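Local coordinates for lipoprotein (Klebsiella pneumoniae subsp. pneumoniae, PDB 4HWM) that is of unknown function but belongs to the YedD-like family of bacterial lipoproteins and folds as a closed antiparallel beta barrel, at residues P16-L21 and S72-V77; S32-P37 and D53-Q58; I44-G49 and K112-A117; N76-A79 and I83-V86. One frame throughout, in Å; residues are numbered along the deposited sequence. Where two conformers were deposited one is given.

Contact 1: P16-L21 and S72-V77; sequences PAPAGL and SEIYNV
Ile74 meets Pro18 and Leu21 of the loop with different branches. It points from its strand toward the loop and divides its work between two surfaces. With CG1 set anti to the carbonyl carbon (chi1 -61°) and the chain bent at chi2 (-66°), the longer branch meets the pyrrolidine ring of Pro18. The two side chains reach for each other tip to tip, Pro18 CG lying 3.7 Å from Ile74 CG1 and 3.8 Å from Ile74 CD1. The methyl CG2 serves the other partner: Leu21 CD2 slides past it in the opposite direction at 4.2 Å from Ile74 CG2, a looser touch than that of the proline.

Both loop residues can reach one isoleucine because the chain between them doubles back. Leu21 N donates to Pro18 O at 3.0 Å, closing a turn whose third residue, Gly20, has a positive phi. The contact is wholly apolar, with no hydrogen bond across it, and its leucine is buried while the proline and isoleucine remain partly exposed.

Around this small cluster, Leu67 of strand 60-70 touches Ile74 on one flank, and Val86 of strand 83-89 meets Leu21 on the other. Ile74 shares its side of the strand with Asn76, which bonds to Thr51 and Tyr95 of non-adjacent strands. The loop leading into strand 23-26 is thus applied to the inward-facing side of strand 73-78, near one end of the barrel.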
loop_
_atom_site.group_PDB
_atom_site.type_symbol
_atom_site.label_atom_id
_atom_site.label_comp_id
_atom_site.label_asym_id
_atom_site.label_seq_id
_atom_site.Cartn_x
_atom_site.Cartn_y
_atom_site.Cartn_z
ATOM N N PRO A 16 5.756 -10.514 7.485
ATOM C CA PRO A 16 6.677 -10.315 6.391
ATOM C C PRO A 16 6.000 -10.494 5.034
ATOM O O PRO A 16 5.053 -11.272 4.909
ATOM C CB PRO A 16 7.746 -11.404 6.605
ATOM C CG PRO A 16 7.650 -11.730 8.054
ATOM C CD PRO A 16 6.213 -11.588 8.398
ATOM N N ALA A 17 6.434 -9.731 4.043
ATOM C CA ALA A 17 5.842 -9.843 2.719
ATOM C C ALA A 17 6.094 -11.246 2.157
ATOM O O ALA A 17 7.250 -11.689 2.133
ATOM C CB ALA A 17 6.451 -8.814 1.805
ATOM N N PRO A 18 5.035 -11.922 1.674
ATOM C CA PRO A 18 5.322 -13.154 0.916
ATOM C C PRO A 18 6.158 -12.880 -0.319
ATOM O O PRO A 18 6.109 -11.796 -0.892
ATOM C CB PRO A 18 3.935 -13.642 0.482
ATOM C CG PRO A 18 2.964 -12.894 1.294
ATOM C CD PRO A 18 3.599 -11.618 1.719
ATOM N N ALA A 19 6.892 -13.889 -0.778
ATOM C CA ALA A 19 7.739 -13.743 -1.933
ATOM C C ALA A 19 6.967 -13.143 -3.111
ATOM O O ALA A 19 5.893 -13.614 -3.480
ATOM C CB ALA A 19 8.319 -15.110 -2.337
ATOM N N GLY A 20 7.547 -12.101 -3.700
ATOM C CA GLY A 20 6.993 -11.453 -4.876
ATOM C C GLY A 20 6.150 -10.219 -4.586
ATOM O O GLY A 20 5.865 -9.508 -5.512
ATOM N N LEU A 21 5.755 -9.997 -3.329
ATOM C CA LEU A 21 4.855 -8.897 -2.984
ATOM C C LEU A 21 5.610 -7.621 -2.630
ATOM O O LEU A 21 5.126 -6.536 -2.929
ATOM C CB LEU A 21 3.895 -9.265 -1.871
ATOM C CG LEU A 21 2.836 -8.209 -1.521
ATOM C CD1 LEU A 21 1.932 -7.877 -2.747
ATOM C CD2 LEU A 21 2.032 -8.619 -0.273
ATOM N N SER A 72 -4.227 -17.619 6.494
ATOM C CA SER A 72 -3.364 -17.782 5.308
ATOM C C SER A 72 -3.572 -16.757 4.172
ATOM O O SER A 72 -2.999 -16.910 3.083
ATOM C CB SER A 72 -3.506 -19.195 4.735
ATOM O OG SER A 72 -4.613 -19.261 3.841
ATOM N N GLU A 73 -4.377 -15.721 4.413
ATOM C CA GLU A 73 -4.601 -14.679 3.417
ATOM C C GLU A 73 -3.932 -13.414 3.909
ATOM O O GLU A 73 -3.849 -13.184 5.110
ATOM C CB GLU A 73 -6.086 -14.451 3.212
ATOM C CG GLU A 73 -6.818 -15.703 2.702
ATOM C CD GLU A 73 -8.258 -15.403 2.336
ATOM O OE1 GLU A 73 -9.072 -15.165 3.258
ATOM O OE2 GLU A 73 -8.577 -15.391 1.128
ATOM N N ILE A 74 -3.446 -12.618 2.959
ATOM C CA ILE A 74 -2.720 -11.374 3.254
ATOM C C ILE A 74 -3.635 -10.149 3.175
ATOM O O ILE A 74 -4.375 -9.980 2.212
ATOM C CB ILE A 74 -1.557 -11.178 2.272
ATOM C CG1 ILE A 74 -0.568 -12.341 2.416
ATOM C CG2 ILE A 74 -0.840 -9.842 2.520
ATOM C CD1 ILE A 74 0.139 -12.369 3.763
ATOM N N TYR A 75 -3.527 -9.311 4.200
ATOM C CA TYR A 75 -4.246 -8.036 4.294
ATOM C C TYR A 75 -3.292 -6.891 4.585
ATOM O O TYR A 75 -2.298 -7.077 5.272
ATOM C CB TYR A 75 -5.228 -8.084 5.442
ATOM C CG TYR A 75 -6.278 -9.167 5.294
ATOM C CD1 TYR A 75 -6.030 -10.457 5.740
ATOM C CD2 TYR A 75 -7.501 -8.899 4.681
ATOM C CE1 TYR A 75 -6.989 -11.453 5.597
ATOM C CE2 TYR A 75 -8.481 -9.903 4.535
ATOM C CZ TYR A 75 -8.204 -11.169 4.993
ATOM O OH TYR A 75 -9.159 -12.160 4.873
ATOM N N ASN A 76 -3.619 -5.705 4.081
ATOM C CA ASN A 76 -3.037 -4.485 4.581
ATOM C C ASN A 76 -3.926 -3.934 5.699
ATOM O O ASN A 76 -5.112 -3.777 5.499
ATOM C CB ASN A 76 -2.864 -3.447 3.472
ATOM C CG ASN A 76 -2.081 -2.231 3.950
ATOM O OD1 ASN A 76 -1.196 -2.360 4.796
ATOM N ND2 ASN A 76 -2.406 -1.051 3.428
ATOM N N VAL A 77 -3.330 -3.635 6.847
ATOM C CA VAL A 77 -4.012 -2.985 7.968
ATOM C C VAL A 77 -3.429 -1.581 8.119
ATOM O O VAL A 77 -2.263 -1.428 8.431
ATOM C CB VAL A 77 -3.838 -3.767 9.310
ATOM C CG1 VAL A 77 -4.648 -3.091 10.407
ATOM C CG2 VAL A 77 -4.225 -5.235 9.121
#

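Contact 2: S32-P37 and D53-Q58; sequences SAMMSP and DCRQWQ
Asp53 OD2 is gripped by two groups, the hydroxyl of Tyr95 and NH2 of Arg55, the same arginine whose CB receives the methyl of Met34 across the contact. The arginine takes the carboxylate side-on. Its NH2 lies 2.9 Å from Asp53 OD2 and its NE 2.9 Å from Asp53 OD1, both bonds nearly straight (174°) and both received on syn lone pairs. The acceptors lie almost in the guanidinium plane, so the two-pronged pairing fixes the rotation of the group. Asp96 forms a second salt bridge to NH2, so the positive charge is shared between two carboxylates.

The fixed arginine presents its aliphatic root to the loop. In the one conformer given of selenomethionine Met34, the chain bends at chi3 and CE comes to 3.9 Å from Arg55 CB. This is a loop laid along the end of a barrel strand: 32-37 belongs to the connection between strands 23-26 and 40-45, whereas 50-56 is the next strand round the wall, tied through the Cys54–Cys110 disulfide to helix 108-118.

Beyond the strand end, Trp57 offers its indole to the loop in a CH-pi contact. Ser36 CB sits over one face, 3.5 Å from the centroid of the six-membered ring and only 15° off its normal. The opposite face has the side-chain NE2 of Gln58 above its rim. Selenomethionine Met35 crosses the indole at about a right angle, its CG 3.7 Å from Trp57 CZ3, before the rest of the chain leads away.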
loop_
_atom_site.group_PDB
_atom_site.type_symbol
_atom_site.label_atom_id
_atom_site.label_comp_id
_atom_site.label_asym_id
_atom_site.label_seq_id
_atom_site.Cartn_x
_atom_site.Cartn_y
_atom_site.Cartn_z
ATOM N N SER A 32 -12.088 2.892 -11.784
ATOM C CA SER A 32 -13.480 3.322 -11.594
ATOM C C SER A 32 -13.814 3.637 -10.138
ATOM O O SER A 32 -14.761 4.382 -9.874
ATOM C CB SER A 32 -14.430 2.264 -12.157
ATOM O OG SER A 32 -14.319 1.049 -11.453
ATOM N N ALA A 33 -13.057 3.050 -9.190
ATOM C CA ALA A 33 -13.240 3.306 -7.772
ATOM C C ALA A 33 -12.830 4.708 -7.336
ATOM O O ALA A 33 -13.274 5.190 -6.297
ATOM C CB ALA A 33 -12.459 2.275 -6.932
HETATM N N MSE A 34 -12.009 5.373 -8.150
HETATM C CA MSE A 34 -11.417 6.631 -7.767
HETATM C C MSE A 34 -12.219 7.815 -8.271
HETATM O O MSE A 34 -13.108 7.683 -9.113
HETATM C CB MSE A 34 -9.988 6.664 -8.260
HETATM C CG MSE A 34 -9.105 5.567 -7.615
HETATM SE SE MSE A 34 -7.214 5.828 -7.878
HETATM C CE MSE A 34 -6.872 7.002 -6.366
HETATM N N MSE A 35 -11.857 8.979 -7.761
HETATM C CA MSE A 35 -12.628 10.189 -8.003
HETATM C C MSE A 35 -12.696 10.606 -9.477
HETATM O O MSE A 35 -13.679 11.167 -9.937
HETATM C CB MSE A 35 -12.067 11.296 -7.102
HETATM C CG MSE A 35 -12.951 12.442 -6.812
HETATM SE SE MSE A 35 -14.657 11.920 -6.060
HETATM C CE MSE A 35 -15.414 13.676 -6.225
ATOM N N SER A 36 -11.651 10.315 -10.235
ATOM C CA SER A 36 -11.547 10.721 -11.620
ATOM C C SER A 36 -10.489 9.871 -12.336
ATOM O O SER A 36 -9.592 9.360 -11.659
ATOM C CB SER A 36 -11.147 12.195 -11.671
ATOM O OG SER A 36 -11.562 12.782 -12.911
ATOM N N PRO A 37 -10.568 9.741 -13.683
ATOM C CA PRO A 37 -9.627 8.886 -14.396
ATOM C C PRO A 37 -8.141 9.181 -14.205
ATOM O O PRO A 37 -7.336 8.247 -14.288
ATOM C CB PRO A 37 -10.022 9.054 -15.870
ATOM C CG PRO A 37 -11.497 9.305 -15.789
ATOM C CD PRO A 37 -11.670 10.180 -14.575
ATOM N N ASP A 53 0.036 3.443 1.752
ATOM C CA ASP A 53 -1.080 3.530 0.784
ATOM C C ASP A 53 -1.209 5.012 0.454
ATOM O O ASP A 53 -1.538 5.781 1.356
ATOM C CB ASP A 53 -2.336 2.956 1.454
ATOM C CG ASP A 53 -3.597 3.075 0.611
ATOM O OD1 ASP A 53 -3.703 3.992 -0.213
ATOM O OD2 ASP A 53 -4.491 2.244 0.822
ATOM N N CYS A 54 -0.890 5.394 -0.792
ATOM C CA CYS A 54 -0.820 6.812 -1.178
ATOM C C CYS A 54 -1.666 7.007 -2.406
ATOM O O CYS A 54 -1.423 6.380 -3.428
ATOM C CB CYS A 54 0.633 7.204 -1.436
ATOM S SG CYS A 54 0.890 8.925 -1.815
ATOM N N ARG A 55 -2.671 7.858 -2.303
ATOM C CA ARG A 55 -3.599 8.094 -3.402
ATOM C C ARG A 55 -3.635 9.578 -3.679
ATOM O O ARG A 55 -3.565 10.366 -2.764
ATOM C CB ARG A 55 -4.969 7.583 -3.034
ATOM C CG ARG A 55 -4.905 6.130 -2.623
ATOM C CD ARG A 55 -6.234 5.565 -2.385
ATOM N NE ARG A 55 -6.181 4.342 -1.592
ATOM C CZ ARG A 55 -7.154 3.462 -1.450
ATOM N NH1 ARG A 55 -8.332 3.642 -2.042
ATOM N NH2 ARG A 55 -6.956 2.420 -0.660
ATOM N N GLN A 56 -3.728 9.957 -4.938
ATOM C CA GLN A 56 -3.607 11.354 -5.301
ATOM C C GLN A 56 -4.472 11.710 -6.494
ATOM O O GLN A 56 -4.646 10.929 -7.434
ATOM C CB GLN A 56 -2.160 11.698 -5.617
ATOM C CG GLN A 56 -1.550 10.943 -6.756
ATOM C CD GLN A 56 -0.092 11.229 -6.889
ATOM O OE1 GLN A 56 0.296 12.300 -7.412
ATOM N NE2 GLN A 56 0.735 10.300 -6.450
ATOM N N TRP A 57 -5.017 12.916 -6.432
ATOM C CA TRP A 57 -5.589 13.551 -7.605
ATOM C C TRP A 57 -5.456 15.059 -7.387
ATOM O O TRP A 57 -4.376 15.594 -7.582
ATOM C CB TRP A 57 -7.015 13.064 -7.880
ATOM C CG TRP A 57 -7.584 13.704 -9.107
ATOM C CD1 TRP A 57 -6.941 13.904 -10.307
ATOM C CD2 TRP A 57 -8.882 14.240 -9.244
ATOM N NE1 TRP A 57 -7.785 14.556 -11.181
ATOM C CE2 TRP A 57 -8.976 14.782 -10.549
ATOM C CE3 TRP A 57 -9.978 14.337 -8.391
ATOM C CZ2 TRP A 57 -10.135 15.385 -11.022
ATOM C CZ3 TRP A 57 -11.125 14.946 -8.851
ATOM C CH2 TRP A 57 -11.193 15.479 -10.159
ATOM N N GLN A 58 -6.506 15.725 -6.930
ATOM C CA GLN A 58 -6.405 17.133 -6.555
ATOM C C GLN A 58 -5.663 17.299 -5.236
ATOM O O GLN A 58 -5.032 18.326 -5.008
ATOM C CB GLN A 58 -7.770 17.834 -6.478
ATOM C CG GLN A 58 -8.574 17.798 -7.758
ATOM C CD GLN A 58 -7.920 18.512 -8.887
ATOM O OE1 GLN A 58 -7.485 19.659 -8.739
ATOM N NE2 GLN A 58 -7.824 17.845 -10.028
#

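Contact 3: I44-G49 and K112-A117; sequences IVTKEG and KAWAKA
Trp114 turns one face of its indole toward Ile44, a clear case of a helix using a broad aromatic plane to seat itself on a beta sheet. The methyl at the end of the isoleucine, CD1, stands over the five-membered ring, 3.4 Å from its centroid and 14° off the normal, in a CH-pi contact. Its reach comes from an extended chain, chi2 being 180°, while Ile44 CG2, on the same face, lies against the rim of the six-membered ring, 4.0 Å from Trp114 CZ2. Thr46 approaches the six-membered ring obliquely, bringing its CG2 to 3.8 Å from Trp114 CZ2.

The threonine faces two ways. Its methyl is given to the tryptophan, whereas OG1 bonds to the backbone N of Asp50, just past the type I turn that runs from Thr46 to Gly49. Phe52 on the neighbouring strand adds a second ring, inclined at about 45° to that of Trp114.

Leu43 meets Asn76 across the barrel interior; by alternation Val45 points inward and Ile44 outward, putting the helix on the outer wall. Such a helix near the C-terminus, packed outside an antiparallel up-and-down barrel, is an organisation also known from lipocalins.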
loop_
_atom_site.group_PDB
_atom_site.type_symbol
_atom_site.label_atom_id
_atom_site.label_comp_id
_atom_site.label_asym_id
_atom_site.label_seq_id
_atom_site.Cartn_x
_atom_site.Cartn_y
_atom_site.Cartn_z
ATOM N N ILE A 44 3.208 0.853 -1.252
ATOM C CA ILE A 44 4.562 0.371 -0.927
ATOM C C ILE A 44 4.420 -0.814 0.010
ATOM O O ILE A 44 3.640 -0.756 0.951
ATOM C CB ILE A 44 5.430 1.463 -0.233
ATOM C CG1 ILE A 44 5.441 2.758 -1.064
ATOM C CG2 ILE A 44 6.827 0.916 0.105
ATOM C CD1 ILE A 44 6.264 3.887 -0.455
ATOM N N VAL A 45 5.160 -1.891 -0.283
ATOM C CA VAL A 45 5.226 -3.031 0.632
ATOM C C VAL A 45 6.704 -3.315 0.863
ATOM O O VAL A 45 7.426 -3.619 -0.090
ATOM C CB VAL A 45 4.527 -4.285 0.066
ATOM C CG1 VAL A 45 4.638 -5.468 1.052
ATOM C CG2 VAL A 45 3.063 -4.011 -0.266
ATOM N N THR A 46 7.177 -3.165 2.092
ATOM C CA THR A 46 8.595 -3.471 2.393
ATOM C C THR A 46 8.731 -4.972 2.663
ATOM O O THR A 46 7.736 -5.663 2.953
ATOM C CB THR A 46 9.142 -2.705 3.582
ATOM O OG1 THR A 46 8.595 -3.246 4.786
ATOM C CG2 THR A 46 8.849 -1.192 3.466
ATOM N N LYS A 47 9.972 -5.460 2.645
ATOM C CA LYS A 47 10.165 -6.891 2.890
ATOM C C LYS A 47 9.669 -7.287 4.287
ATOM O O LYS A 47 9.124 -8.387 4.458
ATOM C CB LYS A 47 11.616 -7.340 2.625
ATOM C CG LYS A 47 12.674 -6.848 3.614
ATOM C CD LYS A 47 14.038 -7.538 3.360
ATOM C CE LYS A 47 15.068 -7.145 4.405
ATOM N NZ LYS A 47 15.315 -5.667 4.494
ATOM N N GLU A 48 9.810 -6.401 5.261
ATOM C CA GLU A 48 9.372 -6.665 6.630
ATOM C C GLU A 48 7.861 -6.565 6.824
ATOM O O GLU A 48 7.348 -6.937 7.888
ATOM C CB GLU A 48 10.086 -5.699 7.592
ATOM C CG GLU A 48 11.605 -5.894 7.635
ATOM C CD GLU A 48 12.366 -5.137 6.556
ATOM O OE1 GLU A 48 11.751 -4.356 5.786
ATOM O OE2 GLU A 48 13.606 -5.324 6.470
ATOM N N GLY A 49 7.130 -6.065 5.816
ATOM C CA GLY A 49 5.680 -5.976 5.930
ATOM C C GLY A 49 5.148 -4.623 6.330
ATOM O O GLY A 49 3.964 -4.507 6.615
ATOM N N LYS A 112 8.074 11.353 -1.343
ATOM C CA LYS A 112 8.319 12.344 -0.293
ATOM C C LYS A 112 7.513 12.052 0.970
ATOM O O LYS A 112 8.032 12.117 2.071
ATOM C CB LYS A 112 7.990 13.778 -0.772
ATOM C CG LYS A 112 9.046 14.410 -1.662
ATOM C CD LYS A 112 8.494 15.633 -2.422
ATOM C CE LYS A 112 9.604 16.338 -3.207
ATOM N NZ LYS A 112 9.090 17.229 -4.289
ATOM N N ALA A 113 6.245 11.714 0.781
ATOM C CA ALA A 113 5.368 11.421 1.918
ATOM C C ALA A 113 5.875 10.186 2.679
ATOM O O ALA A 113 5.889 10.169 3.901
ATOM C CB ALA A 113 3.926 11.226 1.465
ATOM N N TRP A 114 6.341 9.187 1.939
ATOM C CA TRP A 114 6.888 7.963 2.540
ATOM C C TRP A 114 8.144 8.264 3.344
ATOM O O TRP A 114 8.276 7.828 4.498
ATOM C CB TRP A 114 7.184 6.979 1.430
ATOM C CG TRP A 114 7.986 5.752 1.740
ATOM C CD1 TRP A 114 9.116 5.350 1.098
ATOM C CD2 TRP A 114 7.671 4.729 2.674
ATOM N NE1 TRP A 114 9.531 4.152 1.588
ATOM C CE2 TRP A 114 8.643 3.718 2.523
ATOM C CE3 TRP A 114 6.651 4.539 3.583
ATOM C CZ2 TRP A 114 8.654 2.557 3.302
ATOM C CZ3 TRP A 114 6.651 3.379 4.345
ATOM C CH2 TRP A 114 7.627 2.390 4.175
ATOM N N ALA A 115 9.058 9.037 2.764
ATOM C CA ALA A 115 10.306 9.345 3.461
ATOM C C ALA A 115 10.008 10.091 4.768
ATOM O O ALA A 115 10.609 9.833 5.802
ATOM C CB ALA A 115 11.237 10.146 2.555
ATOM N N LYS A 116 9.025 10.981 4.720
ATOM C CA LYS A 116 8.611 11.803 5.860
ATOM C C LYS A 116 8.023 10.943 6.983
ATOM O O LYS A 116 8.360 11.078 8.147
ATOM C CB LYS A 116 7.604 12.848 5.332
ATOM C CG LYS A 116 6.832 13.663 6.337
ATOM C CD LYS A 116 6.500 15.040 5.769
ATOM C CE LYS A 116 5.741 14.932 4.499
ATOM N NZ LYS A 116 4.351 14.423 4.676
ATOM N N ALA A 117 7.149 10.024 6.591
ATOM C CA ALA A 117 6.519 9.131 7.549
ATOM C C ALA A 117 7.586 8.260 8.205
ATOM O O ALA A 117 7.644 8.085 9.445
ATOM C CB ALA A 117 5.458 8.277 6.867
#

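Contact 4: N76-A79 and I83-V86; sequences NVTA and IYPV
Asn76 and Tyr84 are joined by a reciprocal pair of backbone bonds, Asn76 N to Tyr84 O at 2.8 Å and Tyr84 N to Asn76 O at 2.9 Å. They form the hydrogen-bonded pair of this antiparallel junction. Asn76 O has a further, weaker neighbour in Ile83 CA at 3.4 Å, a CA-H...O contact. The asparagine side chain points into the barrel.

One residue along, Val77 and Ile83 make the non-hydrogen-bonded pair, and here side chains take over. They lie side by side pointing the same way, on the face away from Asn76 and Tyr84, with Val77 CG2 4.1 Å from Ile83 CG1. Thr78 adds a methyl on the Tyr84 side: its OG1 sits between backbone N and carbonyl carbon (chi1 66°) and bonds to Asp82, which leaves CG2 directed at the phenol ring, 4.0 Å from Tyr84 CE2. At the other end, Val86 CG2 packs 3.9 Å from Asn76 N.

Strand axes 4.8 Å apart, running at 156° to one another and linked by a short loop, make this a classic beta hairpin, the repeating unit of an up-and-down meander barrel.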
loop_
_atom_site.group_PDB
_atom_site.type_symbol
_atom_site.label_atom_id
_atom_site.label_comp_id
_atom_site.label_asym_id
_atom_site.label_seq_id
_atom_site.Cartn_x
_atom_site.Cartn_y
_atom_site.Cartn_z
ATOM N N ASN A 76 -3.619 -5.705 4.081
ATOM C CA ASN A 76 -3.037 -4.485 4.581
ATOM C C ASN A 76 -3.926 -3.934 5.699
ATOM O O ASN A 76 -5.112 -3.777 5.499
ATOM C CB ASN A 76 -2.864 -3.447 3.472
ATOM C CG ASN A 76 -2.081 -2.231 3.950
ATOM O OD1 ASN A 76 -1.196 -2.360 4.796
ATOM N ND2 ASN A 76 -2.406 -1.051 3.428
ATOM N N VAL A 77 -3.330 -3.635 6.847
ATOM C CA VAL A 77 -4.012 -2.985 7.968
ATOM C C VAL A 77 -3.429 -1.581 8.119
ATOM O O VAL A 77 -2.263 -1.428 8.431
ATOM C CB VAL A 77 -3.838 -3.767 9.310
ATOM C CG1 VAL A 77 -4.648 -3.091 10.407
ATOM C CG2 VAL A 77 -4.225 -5.235 9.121
ATOM N N THR A 78 -4.220 -0.542 7.867
ATOM C CA THR A 78 -3.672 0.810 7.959
ATOM C C THR A 78 -3.639 1.253 9.394
ATOM O O THR A 78 -4.320 0.671 10.239
ATOM C CB THR A 78 -4.483 1.850 7.183
ATOM O OG1 THR A 78 -5.762 1.985 7.805
ATOM C CG2 THR A 78 -4.626 1.498 5.742
ATOM N N ALA A 79 -2.921 2.352 9.647
ATOM C CA ALA A 79 -2.779 2.914 10.995
ATOM C C ALA A 79 -4.118 3.374 11.595
ATOM O O ALA A 79 -4.211 3.553 12.803
ATOM C CB ALA A 79 -1.747 4.047 11.002
ATOM N N ILE A 83 -8.856 -2.441 6.906
ATOM C CA ILE A 83 -8.319 -3.767 6.569
ATOM C C ILE A 83 -8.684 -4.122 5.132
ATOM O O ILE A 83 -9.854 -4.169 4.782
ATOM C CB ILE A 83 -8.823 -4.826 7.559
ATOM C CG1 ILE A 83 -8.297 -4.515 8.965
ATOM C CG2 ILE A 83 -8.361 -6.204 7.176
ATOM C CD1 ILE A 83 -8.797 -5.484 10.050
ATOM N N TYR A 84 -7.667 -4.371 4.307
ATOM C CA TYR A 84 -7.853 -4.587 2.892
ATOM C C TYR A 84 -7.113 -5.831 2.423
ATOM O O TYR A 84 -5.884 -5.879 2.501
ATOM C CB TYR A 84 -7.267 -3.410 2.127
ATOM C CG TYR A 84 -7.819 -2.043 2.452
ATOM C CD1 TYR A 84 -9.139 -1.739 2.239
ATOM C CD2 TYR A 84 -6.986 -1.039 2.891
ATOM C CE1 TYR A 84 -9.629 -0.449 2.520
ATOM C CE2 TYR A 84 -7.460 0.242 3.147
ATOM C CZ TYR A 84 -8.778 0.530 2.963
ATOM O OH TYR A 84 -9.231 1.817 3.237
ATOM N N PRO A 85 -7.844 -6.799 1.852
ATOM C CA PRO A 85 -7.154 -7.948 1.288
ATOM C C PRO A 85 -6.299 -7.550 0.098
ATOM O O PRO A 85 -6.700 -6.705 -0.708
ATOM C CB PRO A 85 -8.297 -8.897 0.879
ATOM C CG PRO A 85 -9.518 -8.068 0.813
ATOM C CD PRO A 85 -9.320 -6.938 1.772
ATOM N N VAL A 86 -5.132 -8.160 0.000
ATOM C CA VAL A 86 -4.203 -7.949 -1.108
ATOM C C VAL A 86 -4.007 -9.279 -1.825
ATOM O O VAL A 86 -3.614 -10.277 -1.196
ATOM C CB VAL A 86 -2.839 -7.477 -0.581
ATOM C CG1 VAL A 86 -1.874 -7.200 -1.736
ATOM C CG2 VAL A 86 -2.993 -6.238 0.258
#

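Overall arrangement
All four contacts draw on one eight-stranded barrel, and together they show how a closed sheet is built, lined and covered. Contact 4 is one hairpin of the sheet; contact 1 shares Asn76 and Val77 with it, and the two centres are about 10 Å apart, linked further by Ile74 O to Val86 N at 3.0 Å. Contact 3 lies about 15 Å from contact 1, centre to centre, yet touches it through Ala17 N and Lys47 O, 3.0 Å apart. Contact 2 is the outlier, on the opposite side of the chain's centre from contact 1, with about 23 Å between their centres. Even so, Asp53 OD2 comes within 4.3 Å of Tyr84 CE2 in contact 4.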